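Local coordinates for uncharacterized protein (Leptotrichia buccalis, PDB 3T8K), which is of unknown function but folds as a row of paired helices in the manner of ankyrin repeats, which in relatives commonly bind other proteins, at residues I41-L46 with T76-P81; A53-S58 with T94-I99. All blocks are in the same frame, centred on the assembly; numbering follows the deposited sequence.

Interaction 1. Residues I41-L46 with T76-P81; sequences ILYDVL and TTLFFP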
loop_
_atom_site.group_PDB
_atom_site.type_symbol
_atom_site.label_atom_id
_atom_site.label_comp_id
_atom_site.label_asym_id
_atom_site.label_seq_id
_atom_site.Cartn_x
_atom_site.Cartn_y
_atom_site.Cartn_z
ATOM N N ILE A 41 8.715 -14.763 -3.723
ATOM C CA ILE A 41 7.896 -14.841 -2.519
ATOM C C ILE A 41 8.132 -13.673 -1.538
ATOM O O ILE A 41 7.192 -13.192 -0.908
ATOM C CB ILE A 41 8.104 -16.215 -1.804
ATOM C CG1 ILE A 41 7.152 -16.357 -0.613
ATOM C CG2 ILE A 41 9.559 -16.365 -1.348
ATOM C CD1 ILE A 41 5.693 -16.376 -0.985
ATOM N N LEU A 42 9.374 -13.208 -1.413
ATOM C CA LEU A 42 9.676 -12.096 -0.493
ATOM C C LEU A 42 8.896 -10.831 -0.823
ATOM O O LEU A 42 8.562 -10.047 0.073
ATOM C CB LEU A 42 11.173 -11.790 -0.449
ATOM C CG LEU A 42 11.989 -12.784 0.363
ATOM C CD1 LEU A 42 13.479 -12.572 0.142
ATOM C CD2 LEU A 42 11.614 -12.684 1.846
ATOM N N TYR A 43 8.602 -10.623 -2.102
ATOM C CA TYR A 43 7.779 -9.482 -2.480
ATOM C C TYR A 43 6.399 -9.566 -1.818
ATOM O O TYR A 43 5.898 -8.576 -1.297
ATOM C CB TYR A 43 7.655 -9.354 -4.001
ATOM C CG TYR A 43 7.280 -7.950 -4.438
ATOM C CD1 TYR A 43 8.242 -7.072 -4.920
ATOM C CD2 TYR A 43 5.976 -7.500 -4.339
ATOM C CE1 TYR A 43 7.907 -5.774 -5.307
ATOM C CE2 TYR A 43 5.627 -6.206 -4.727
ATOM C CZ TYR A 43 6.595 -5.350 -5.206
ATOM O OH TYR A 43 6.252 -4.064 -5.581
ATOM N N ASP A 44 5.793 -10.754 -1.827
ATOM C CA ASP A 44 4.514 -10.975 -1.143
ATOM C C ASP A 44 4.625 -10.789 0.371
ATOM O O ASP A 44 3.771 -10.154 1.003
ATOM C CB ASP A 44 3.991 -12.387 -1.425
ATOM C CG ASP A 44 3.722 -12.635 -2.902
ATOM O OD1 ASP A 44 3.487 -11.662 -3.645
ATOM O OD2 ASP A 44 3.742 -13.813 -3.317
ATOM N N VAL A 45 5.672 -11.359 0.962
ATOM C CA VAL A 45 5.898 -11.208 2.393
ATOM C C VAL A 45 5.920 -9.739 2.823
ATOM O O VAL A 45 5.321 -9.359 3.831
ATOM C CB VAL A 45 7.227 -11.831 2.805
ATOM C CG1 VAL A 45 7.475 -11.629 4.289
ATOM C CG2 VAL A 45 7.227 -13.329 2.468
ATOM N N LEU A 46 6.632 -8.919 2.066
ATOM C CA LEU A 46 6.822 -7.531 2.458
ATOM C C LEU A 46 5.508 -6.761 2.455
ATOM O O LEU A 46 5.409 -5.672 3.037
ATOM C CB LEU A 46 7.855 -6.863 1.554
ATOM C CG LEU A 46 9.250 -7.433 1.795
ATOM C CD1 LEU A 46 10.200 -7.045 0.670
ATOM C CD2 LEU A 46 9.782 -7.002 3.158
ATOM N N THR A 76 10.801 -3.761 -10.436
ATOM C CA THR A 76 10.804 -3.301 -9.050
ATOM C C THR A 76 11.516 -4.272 -8.110
ATOM O O THR A 76 11.202 -5.463 -8.088
ATOM C CB THR A 76 9.374 -3.095 -8.556
ATOM O OG1 THR A 76 8.640 -2.328 -9.522
ATOM C CG2 THR A 76 9.374 -2.385 -7.220
ATOM N N THR A 77 12.469 -3.753 -7.333
ATOM C CA THR A 77 13.180 -4.555 -6.336
ATOM C C THR A 77 12.377 -4.730 -5.053
ATOM O O THR A 77 11.333 -4.101 -4.869
ATOM C CB THR A 77 14.507 -3.908 -5.939
ATOM O OG1 THR A 77 14.232 -2.666 -5.284
ATOM C CG2 THR A 77 15.370 -3.657 -7.158
ATOM N N LEU A 78 12.883 -5.580 -4.161
ATOM C CA LEU A 78 12.229 -5.823 -2.883
ATOM C C LEU A 78 12.154 -4.555 -2.045
ATOM O O LEU A 78 11.327 -4.453 -1.143
ATOM C CB LEU A 78 12.969 -6.911 -2.102
ATOM C CG LEU A 78 12.925 -8.287 -2.777
ATOM C CD1 LEU A 78 13.582 -9.298 -1.876
ATOM C CD2 LEU A 78 11.493 -8.684 -3.079
ATOM N N PHE A 79 13.013 -3.585 -2.337
ATOM C CA PHE A 79 13.026 -2.372 -1.523
ATOM C C PHE A 79 11.696 -1.614 -1.544
ATOM O O PHE A 79 11.355 -0.934 -0.577
ATOM C CB PHE A 79 14.174 -1.448 -1.931
ATOM C CG PHE A 79 15.527 -1.960 -1.550
ATOM C CD1 PHE A 79 15.916 -2.002 -0.216
ATOM C CD2 PHE A 79 16.417 -2.391 -2.521
ATOM C CE1 PHE A 79 17.170 -2.464 0.148
ATOM C CE2 PHE A 79 17.674 -2.858 -2.170
ATOM C CZ PHE A 79 18.055 -2.896 -0.827
ATOM N N PHE A 80 10.943 -1.721 -2.640
ATOM C CA PHE A 80 9.732 -0.917 -2.763
ATOM C C PHE A 80 8.658 -1.321 -1.758
ATOM O O PHE A 80 8.205 -0.489 -0.980
ATOM C CB PHE A 80 9.176 -0.923 -4.186
ATOM C CG PHE A 80 8.073 0.096 -4.411
ATOM C CD1 PHE A 80 8.360 1.457 -4.448
ATOM C CD2 PHE A 80 6.752 -0.314 -4.592
ATOM C CE1 PHE A 80 7.353 2.392 -4.659
ATOM C CE2 PHE A 80 5.743 0.613 -4.804
ATOM C CZ PHE A 80 6.041 1.968 -4.835
ATOM N N PRO A 81 8.255 -2.605 -1.757
ATOM C CA PRO A 81 7.249 -2.971 -0.757
ATOM C C PRO A 81 7.796 -2.843 0.655
ATOM O O PRO A 81 7.022 -2.560 1.569
ATOM C CB PRO A 81 6.911 -4.436 -1.099
ATOM C CG PRO A 81 8.043 -4.909 -1.961
ATOM C CD PRO A 81 8.512 -3.699 -2.710
HETATM O O HOH W 1 7.055 -3.794 4.359
#
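Tyr43 and Pro81 make the tight part of this contact, a CH-pi contact in which the two side chains cross at about a right angle. Pro81 CG sits 3.5 Å from the centroid of the Tyr43 ring and 14° off its normal, so the methylene rests over one face. With its CG anti to the backbone N (chi1 -158°), Tyr43 sends its ring out from helix 41-45 to Pro81, and Thr76 CG2 meets the ring at its edge, 3.9 Å from Tyr43 OH. Beside it Leu78 forks against the helix: its CD1 lies 3.7 Å from Leu42 CB, while its CD2 presses on the backbone of Tyr43, 3.6 Å from Tyr43 N. Leu46 closes the apolar seam, its CB 3.7 Å from Pro81 CB. No direct hydrogen bond crosses the interface. At the polar margin packing gives way to a water lying 2.8 Å from Leu46 O and 3.1 Å from Pro81 O. Thr77 OG1 takes a weak capping bond from Phe79 N in the turn that leads into helix 79-85. The sequence Thr76-Thr77-Leu78-Phe79 probably occupies the place of the Thr-Pro-Leu-His motif of ankyrin repeats, with Leu78 packing on a neighbouring helix as in that family.

Interaction 2. Residues A53-S58 with T94-I99; sequences ARYKIS and TELCKI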
loop_
_atom_site.group_PDB
_atom_site.type_symbol
_atom_site.label_atom_id
_atom_site.label_comp_id
_atom_site.label_asym_id
_atom_site.label_seq_id
_atom_site.Cartn_x
_atom_site.Cartn_y
_atom_site.Cartn_z
ATOM N N ALA A 53 4.720 -10.596 11.733
ATOM C CA ALA A 53 4.697 -11.602 10.677
ATOM C C ALA A 53 5.653 -11.227 9.542
ATOM O O ALA A 53 6.447 -12.052 9.102
ATOM C CB ALA A 53 3.277 -11.789 10.152
ATOM N N ARG A 54 5.593 -9.976 9.082
ATOM C CA ARG A 54 6.437 -9.536 7.973
ATOM C C ARG A 54 7.908 -9.795 8.257
ATOM O O ARG A 54 8.655 -10.250 7.391
ATOM C CB ARG A 54 6.243 -8.036 7.700
ATOM C CG ARG A 54 6.916 -7.562 6.424
ATOM C CD ARG A 54 7.089 -6.026 6.381
ATOM N NE ARG A 54 7.985 -5.561 7.444
ATOM C CZ ARG A 54 8.627 -4.392 7.442
ATOM N NH1 ARG A 54 8.484 -3.548 6.428
ATOM N NH2 ARG A 54 9.418 -4.067 8.453
ATOM N N TYR A 55 8.329 -9.456 9.471
ATOM C CA TYR A 55 9.720 -9.613 9.858
ATOM C C TYR A 55 10.101 -11.084 10.049
ATOM O O TYR A 55 11.078 -11.547 9.465
ATOM C CB TYR A 55 10.018 -8.802 11.124
ATOM C CG TYR A 55 11.455 -8.893 11.585
ATOM C CD1 TYR A 55 12.430 -8.063 11.044
ATOM C CD2 TYR A 55 11.836 -9.807 12.562
ATOM C CE1 TYR A 55 13.748 -8.141 11.461
ATOM C CE2 TYR A 55 13.153 -9.891 12.987
ATOM C CZ TYR A 55 14.103 -9.056 12.433
ATOM O OH TYR A 55 15.413 -9.130 12.851
ATOM N N LYS A 56 9.330 -11.813 10.857
ATOM C CA LYS A 56 9.652 -13.211 11.156
ATOM C C LYS A 56 9.670 -14.076 9.893
ATOM O O LYS A 56 10.578 -14.888 9.697
ATOM C CB LYS A 56 8.669 -13.792 12.176
ATOM C CG LYS A 56 8.873 -13.290 13.594
ATOM C CD LYS A 56 7.789 -13.811 14.523
ATOM C CE LYS A 56 8.016 -13.340 15.955
ATOM N NZ LYS A 56 6.982 -13.884 16.883
ATOM N N ILE A 57 8.664 -13.903 9.040
ATOM C CA ILE A 57 8.604 -14.660 7.788
ATOM C C ILE A 57 9.741 -14.255 6.857
ATOM O O ILE A 57 10.311 -15.091 6.153
ATOM C CB ILE A 57 7.254 -14.450 7.061
ATOM C CG1 ILE A 57 6.099 -14.898 7.959
ATOM C CG2 ILE A 57 7.239 -15.182 5.726
ATOM C CD1 ILE A 57 4.722 -14.533 7.433
ATOM N N SER A 58 10.065 -12.960 6.839
ATOM C CA SER A 58 11.134 -12.485 5.971
ATOM C C SER A 58 12.462 -13.098 6.378
ATOM O O SER A 58 13.213 -13.591 5.536
ATOM C CB SER A 58 11.244 -10.956 6.006
ATOM O OG SER A 58 10.233 -10.356 5.217
ATOM N N THR A 94 14.668 -1.294 9.067
ATOM C CA THR A 94 16.080 -0.977 8.944
ATOM C C THR A 94 16.906 -2.249 8.814
ATOM O O THR A 94 17.747 -2.364 7.924
ATOM C CB THR A 94 16.568 -0.175 10.148
ATOM O OG1 THR A 94 15.806 1.034 10.234
ATOM C CG2 THR A 94 18.044 0.172 9.998
ATOM N N GLU A 95 16.655 -3.192 9.719
ATOM C CA GLU A 95 17.319 -4.494 9.713
ATOM C C GLU A 95 17.177 -5.208 8.368
ATOM O O GLU A 95 18.155 -5.729 7.822
ATOM C CB GLU A 95 16.757 -5.369 10.835
ATOM C CG GLU A 95 17.792 -5.813 11.849
ATOM C CD GLU A 95 18.870 -6.680 11.233
ATOM O OE1 GLU A 95 18.544 -7.799 10.787
ATOM O OE2 GLU A 95 20.037 -6.240 11.190
ATOM N N LEU A 96 15.956 -5.243 7.840
ATOM C CA LEU A 96 15.707 -5.877 6.549
ATOM C C LEU A 96 16.435 -5.145 5.412
ATOM O O LEU A 96 16.991 -5.784 4.511
ATOM C CB LEU A 96 14.203 -5.972 6.257
ATOM C CG LEU A 96 13.415 -6.974 7.107
ATOM C CD1 LEU A 96 11.911 -6.879 6.829
ATOM C CD2 LEU A 96 13.909 -8.378 6.844
ATOM N N CYS A 97 16.427 -3.814 5.442
ATOM C CA CYS A 97 17.194 -3.049 4.455
ATOM C C CYS A 97 18.681 -3.404 4.521
ATOM O O CYS A 97 19.312 -3.645 3.496
ATOM C CB CYS A 97 16.997 -1.536 4.628
ATOM S SG CYS A 97 17.926 -0.497 3.431
ATOM N N LYS A 98 19.244 -3.435 5.727
ATOM C CA LYS A 98 20.644 -3.803 5.887
ATOM C C LYS A 98 20.945 -5.166 5.257
ATOM O O LYS A 98 21.951 -5.345 4.571
ATOM C CB LYS A 98 21.024 -3.831 7.371
ATOM C CG LYS A 98 22.443 -4.291 7.652
ATOM C CD LYS A 98 22.834 -3.974 9.095
ATOM C CE LYS A 98 22.801 -5.202 9.975
ATOM N NZ LYS A 98 24.127 -5.893 10.010
ATOM N N ILE A 99 20.077 -6.133 5.514
ATOM C CA ILE A 99 20.299 -7.488 5.023
ATOM C C ILE A 99 20.168 -7.558 3.505
ATOM O O ILE A 99 20.953 -8.234 2.837
ATOM C CB ILE A 99 19.333 -8.478 5.691
ATOM C CG1 ILE A 99 19.680 -8.613 7.177
ATOM C CG2 ILE A 99 19.393 -9.837 5.010
ATOM C CD1 ILE A 99 18.631 -9.362 7.955
#
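Leu96 reaches across from helix 90-102 and divides its two methyls between Ser58 and Arg54. Its CD2 lies 3.8 Å from Ser58 CB, and its CD1 rests over one face of the Arg54 guanidinium, off-centre, nearer the edge of the group and 4.1 Å from Arg54 NH2. The leucine CG stands anti to its own carbonyl carbon (chi1 -71°), which carries the fork toward helix 51-63. At the partly exposed margin Glu95 CB meets the edge of the Tyr55 ring, 4.1 Å from Tyr55 CE1; the carboxylate is turned 71° from the ring plane, and the two polar ends stay too far apart to bond. The axes of the two short segments, 11.2 Å apart, run in the same general direction, crossing at 29°, consistent with the side-by-side helices of an ankyrin-type alpha-hairpin fold. In the second shell, Ser58 OG donates to Arg54 O over 2.7 Å; that carbonyl also accepts from Ser58 N. An alanine at Ser58 would keep a CB against Leu96 but would probably cost Arg54 O its hydroxyl donor, with the bond from Ser58 N remaining. Farther out, Arg54 NH2 bonds to Thr93 OG1, tying the guanidinium to helix 90-102, and Leu82 of helix 79-85 touches both Arg54 and Leu96.

Interactions 1 and 2 join the same two pairs of helices at different levels, their centres 11 Å apart. Helices 41-45 and 51-63, which follow one another in the chain, form one side; helices 79-85 and 90-102 face them from the other. The segments therefore alternate in sequence, 41-46, 53-58, 76-81 and 94-99, and each contact spans from the first pair to the second. The two contacts also meet directly, with Val45 CG1 3.2 Å from Ser58 OG and Val45 CG2 packed on Ile57 CG2. Phe79 against Cys97 provides a matching link between helices 79-85 and 90-102. Stacking of this kind illustrates how an ankyrin-type fold builds an elongated core from local contacts between adjacent helices.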